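Local coordinates for malarial CLPB2 atpase/hsp101 protein (PDB 4IRF), which probably hydrolyses ATP to drive protein unfolding and translocation as a ClpB-type chaperone, represented here by its N-terminal cargo-binding domain, at residues R15-N18 against I19-A22; I130-V134 against Y135-E139. One frame throughout, in Å; residues are numbered along the deposited sequence.

Both contacts are local stretches of one mainly helical Clp R domain, on opposite sides of its centre. Contact 1 comes first along the chain, as successive turns near the start of helix 14-29. Contact 2 follows much later, where helix 125-133 ends and the chain bends into helix 138-151. Their centres are 22 Å apart and the nearest atoms about 11 Å, so the two do not touch. Helix 37-46 links them: Ile19 of contact 1 packs on its Ala43 and Leu44, while Phe131 of contact 2 packs on Leu41. Contact 1 is thus a stretch of helix whose buried side chains pack on helices 37-46 and 114-121, and contact 2 is the junction between the last two helices.

Contact 1 of 2, residues R15-N18 against I19-A22; sequences RTIN and ILNA
Ile19 reaches back along the helix to the carbonyl of Arg15, one turn earlier. Its CG1 lies anti to its own carbonyl carbon and beside its backbone N (chi1 -78°), and the extended second torsion (chi2 158°) then carries CD1 to 3.5 Å from Arg15 O. That same oxygen accepts the amide of Ile19, with Ile19 N 3.2 Å from Arg15 O. The aliphatic branch thus lies beside a backbone bond on the buried side of the helix, where Ala43 and Leu44 of helix 37-46 and Val114 and Leu117 of helix 114-121 also press on Ile19.

Ile17 runs alongside Asn21, the two side chains pointing the same way. Its CG2 methyl meets the amide nitrogen, at 3.6 Å from Asn21 ND2, while its other branch makes only a loose apolar touch, CD1 to Leu20 CD1 at 4.3 Å. Beneath this pair the main chain is firmly tied: Asn21 N sits 2.8 Å from Ile17 O.

Asn18 works through water and backbone instead. A water donates to its side-chain oxygen, 3.1 Å from Asn18 OD1, and accepts from the side-chain amide of Asn21 in a bond that is weak at 3.5 Å from ND2. This joins two exposed amides about one turn apart. The backbone oxygen of Asn18 meanwhile takes the amide of Ala22, N to O 2.9 Å.

Four consecutive i to i+4 bonds, with Thr16 to Leu20 completing the set, mark a regular alpha-helix. Its character is amphipathic: one side, with Thr16 and Ile19 buried, packs on helices 37-46 and 114-121 of the Clp N-terminal domain, and the other carries the exposed Asn18 and Asn21.

Contact 2 of 2, residues I130-V134 against Y135-E139; sequences IFNEV and YLTDE
Leu136 lays its CD2 methyl over the centre of the Phe131 ring, 4.2 Å above the plane. Its CG is sent that way by a first torsion anti to the backbone N (chi1 -167°), and chi2 (56°) puts CD2 over the ring. Closer to the main chain, Phe131 CB and Leu136 CB meet at 4.2 Å, and Val134 CG2 comes to 4.3 Å from Leu136 CB.

Tyr135 does something different. One face of its ring rests on the backbone oxygen of Glu133, which lies 3.4 Å above the plane and toward the rim, so the phenol is folded back against the end of the helix.

What holds these groups in place is the backbone. Leu136 N donates to Phe131 O at 2.8 Å, a bond from residue i+5 to i. It is made possible by Tyr135, whose positive phi (65°) reverses the chain after Val134 leaves helical geometry. Ile130 O, one step earlier, accepts from both Glu133 N and Val134 N.

Further out, a water spans the turn, donating to Asn132 OD1 at 3.1 Å and accepting from Asp138 N at 2.9 Å. Thr137 is the N-cap of the next helix and its OG1 takes the amide of Ala140. On the inner side, Phe131 packs against Leu41 and Val134 against Tyr67.

With Tyr135 in the left-handed helical region, a 6→1 bond and an apolar pair bracketing it, the turn resembles a Schellman motif. It runs straight into an N-cap: Ile130 O and Phe131 O, Asp138 N through water and Ala140 N all find partners, while Phe131 and Leu136 keep the buried face of the bend apolar.

Contact 1 of 2, residues R15-N18 against I19-A22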
loop_
_atom_site.group_PDB
_atom_site.type_symbol
_atom_site.label_atom_id
_atom_site.label_comp_id
_atom_site.label_asym_id
_atom_site.label_seq_id
_atom_site.Cartn_x
_atom_site.Cartn_y
_atom_site.Cartn_z
ATOM N N ARG A 15 -8.090 9.189 -3.137
ATOM C CA ARG A 15 -7.317 8.161 -3.811
ATOM C C ARG A 15 -6.720 7.184 -2.835
ATOM O O ARG A 15 -6.506 6.029 -3.181
ATOM C CB ARG A 15 -6.249 8.770 -4.735
ATOM C CG ARG A 15 -5.270 9.757 -4.080
ATOM C CD ARG A 15 -4.238 10.188 -5.133
ATOM N NE ARG A 15 -3.259 11.182 -4.686
ATOM C CZ ARG A 15 -3.081 12.362 -5.286
ATOM N NH1 ARG A 15 -3.812 12.668 -6.345
ATOM N NH2 ARG A 15 -2.168 13.220 -4.844
ATOM N N THR A 16 -6.489 7.628 -1.601
ATOM C CA THR A 16 -5.921 6.746 -0.592
ATOM C C THR A 16 -7.005 5.771 -0.130
ATOM O O THR A 16 -6.785 4.551 -0.053
ATOM C CB THR A 16 -5.386 7.580 0.597
ATOM O OG1 THR A 16 -4.386 8.494 0.117
ATOM C CG2 THR A 16 -4.808 6.707 1.653
ATOM N N ILE A 17 -8.189 6.317 0.127
ATOM C CA ILE A 17 -9.345 5.511 0.544
ATOM C C ILE A 17 -9.692 4.502 -0.561
ATOM O O ILE A 17 -9.986 3.353 -0.275
ATOM C CB ILE A 17 -10.559 6.418 0.755
ATOM C CG1 ILE A 17 -10.357 7.335 1.961
ATOM C CG2 ILE A 17 -11.810 5.591 0.992
ATOM C CD1 ILE A 17 -10.147 6.592 3.230
ATOM N N ASN A 18 -9.653 4.937 -1.820
ATOM C CA ASN A 18 -9.952 4.032 -2.928
ATOM C C ASN A 18 -8.987 2.848 -3.012
ATOM O O ASN A 18 -9.389 1.724 -3.320
ATOM C CB ASN A 18 -10.001 4.790 -4.259
ATOM C CG ASN A 18 -11.190 5.742 -4.340
ATOM O OD1 ASN A 18 -12.197 5.570 -3.635
ATOM N ND2 ASN A 18 -11.086 6.746 -5.214
ATOM N N ILE A 19 -7.713 3.105 -2.744
ATOM C CA ILE A 19 -6.743 2.036 -2.652
ATOM C C ILE A 19 -7.115 1.071 -1.516
ATOM O O ILE A 19 -7.059 -0.146 -1.693
ATOM C CB ILE A 19 -5.294 2.572 -2.432
ATOM C CG1 ILE A 19 -4.737 3.069 -3.766
ATOM C CG2 ILE A 19 -4.361 1.489 -1.985
ATOM C CD1 ILE A 19 -3.620 4.053 -3.601
ATOM N N LEU A 20 -7.452 1.619 -0.349
ATOM C CA LEU A 20 -7.852 0.778 0.778
ATOM C C LEU A 20 -9.080 -0.059 0.444
ATOM O O LEU A 20 -9.109 -1.248 0.720
ATOM C CB LEU A 20 -8.124 1.636 2.000
ATOM C CG LEU A 20 -6.910 2.376 2.531
ATOM C CD1 LEU A 20 -7.353 3.312 3.671
ATOM C CD2 LEU A 20 -5.871 1.386 3.034
ATOM N N ASN A 21 -10.084 0.545 -0.178
ATOM C CA ASN A 21 -11.277 -0.224 -0.546
ATOM C C ASN A 21 -11.011 -1.268 -1.637
ATOM O O ASN A 21 -11.612 -2.348 -1.647
ATOM C CB ASN A 21 -12.396 0.714 -0.976
ATOM C CG ASN A 21 -12.994 1.482 0.185
ATOM O OD1 ASN A 21 -12.958 1.018 1.321
ATOM N ND2 ASN A 21 -13.594 2.647 -0.106
ATOM N N ALA A 22 -10.122 -0.950 -2.576
ATOM C CA ALA A 22 -9.749 -1.959 -3.569
ATOM C C ALA A 22 -8.997 -3.089 -2.882
ATOM O O ALA A 22 -9.074 -4.281 -3.279
ATOM C CB ALA A 22 -8.898 -1.360 -4.707
HETATM O O HOH W 1 -13.613 2.783 -3.593
#

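Contact 2 of 2, residues I130-V134 against Y135-E139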
loop_
_atom_site.group_PDB
_atom_site.type_symbol
_atom_site.label_atom_id
_atom_site.label_comp_id
_atom_site.label_asym_id
_atom_site.label_seq_id
_atom_site.Cartn_x
_atom_site.Cartn_y
_atom_site.Cartn_z
ATOM N N ILE A 130 9.405 -7.599 -0.521
ATOM C CA ILE A 130 9.131 -7.279 -1.917
ATOM C C ILE A 130 9.819 -5.984 -2.340
ATOM O O ILE A 130 10.505 -5.950 -3.370
ATOM C CB ILE A 130 7.629 -7.189 -2.186
ATOM C CG1 ILE A 130 7.004 -8.596 -2.071
ATOM C CG2 ILE A 130 7.370 -6.554 -3.552
ATOM C CD1 ILE A 130 5.500 -8.613 -2.094
ATOM N N PHE A 131 9.623 -4.917 -1.563
ATOM C CA PHE A 131 10.293 -3.640 -1.841
ATOM C C PHE A 131 11.802 -3.821 -2.003
ATOM O O PHE A 131 12.398 -3.261 -2.922
ATOM C CB PHE A 131 10.009 -2.622 -0.728
ATOM C CG PHE A 131 8.605 -2.044 -0.753
ATOM C CD1 PHE A 131 7.734 -2.346 -1.783
ATOM C CD2 PHE A 131 8.162 -1.193 0.257
ATOM C CE1 PHE A 131 6.439 -1.822 -1.805
ATOM C CE2 PHE A 131 6.863 -0.629 0.232
ATOM C CZ PHE A 131 6.003 -0.955 -0.803
ATOM N N ASN A 132 12.423 -4.606 -1.128
ATOM C CA ASN A 132 13.875 -4.737 -1.165
ATOM C C ASN A 132 14.332 -5.505 -2.402
ATOM O O ASN A 132 15.472 -5.368 -2.846
ATOM C CB ASN A 132 14.415 -5.354 0.128
ATOM C CG ASN A 132 14.719 -4.307 1.199
ATOM O OD1 ASN A 132 15.146 -3.183 0.901
ATOM N ND2 ASN A 132 14.508 -4.681 2.459
ATOM N N GLU A 133 13.421 -6.277 -2.983
ATOM C CA GLU A 133 13.739 -7.050 -4.181
ATOM C C GLU A 133 13.538 -6.278 -5.476
ATOM O O GLU A 133 14.083 -6.647 -6.525
ATOM C CB GLU A 133 12.948 -8.358 -4.217
ATOM C CG GLU A 133 13.543 -9.445 -3.341
ATOM C CD GLU A 133 15.044 -9.610 -3.543
ATOM O OE1 GLU A 133 15.541 -9.466 -4.689
ATOM O OE2 GLU A 133 15.740 -9.895 -2.546
ATOM N N VAL A 134 12.738 -5.235 -5.432
ATOM C CA VAL A 134 12.628 -4.351 -6.539
ATOM C C VAL A 134 13.438 -3.093 -6.274
ATOM O O VAL A 134 13.257 -2.097 -6.905
ATOM C CB VAL A 134 11.184 -3.982 -6.890
ATOM C CG1 VAL A 134 10.446 -5.159 -7.431
ATOM C CG2 VAL A 134 10.448 -3.415 -5.696
ATOM N N TYR A 135 14.338 -3.177 -5.330
ATOM C CA TYR A 135 15.313 -2.141 -5.109
ATOM C C TYR A 135 14.681 -0.848 -4.669
ATOM O O TYR A 135 15.201 0.196 -4.873
ATOM C CB TYR A 135 16.263 -2.007 -6.332
ATOM C CG TYR A 135 16.805 -3.352 -6.677
ATOM C CD1 TYR A 135 17.687 -3.979 -5.853
ATOM C CD2 TYR A 135 16.366 -4.030 -7.752
ATOM C CE1 TYR A 135 18.134 -5.245 -6.102
ATOM C CE2 TYR A 135 16.810 -5.296 -8.010
ATOM C CZ TYR A 135 17.709 -5.899 -7.181
ATOM O OH TYR A 135 18.156 -7.159 -7.439
ATOM N N LEU A 136 13.560 -0.948 -3.992
ATOM C CA LEU A 136 12.967 0.193 -3.351
ATOM C C LEU A 136 13.279 0.110 -1.881
ATOM O O LEU A 136 12.578 -0.529 -1.162
ATOM C CB LEU A 136 11.455 0.185 -3.541
ATOM C CG LEU A 136 10.679 1.435 -3.208
ATOM C CD1 LEU A 136 11.186 2.630 -3.953
ATOM C CD2 LEU A 136 9.212 1.268 -3.474
ATOM N N THR A 137 14.358 0.744 -1.454
ATOM C CA THR A 137 14.807 0.691 -0.067
ATOM C C THR A 137 14.130 1.748 0.810
ATOM O O THR A 137 13.415 2.640 0.311
ATOM C CB THR A 137 16.336 0.914 0.017
ATOM O OG1 THR A 137 16.631 2.222 -0.471
ATOM C CG2 THR A 137 17.083 -0.116 -0.824
ATOM N N ASP A 138 14.389 1.651 2.114
ATOM C CA ASP A 138 13.892 2.619 3.080
ATOM C C ASP A 138 14.391 4.022 2.747
ATOM O O ASP A 138 13.635 4.985 2.811
ATOM C CB ASP A 138 14.295 2.212 4.500
ATOM N N GLU A 139 15.662 4.117 2.363
ATOM C CA GLU A 139 16.253 5.376 1.935
ATOM C C GLU A 139 15.516 5.948 0.728
ATOM O O GLU A 139 15.226 7.150 0.675
ATOM C CB GLU A 139 17.740 5.162 1.629
HETATM O O HOH W 2 15.495 -0.879 2.947
#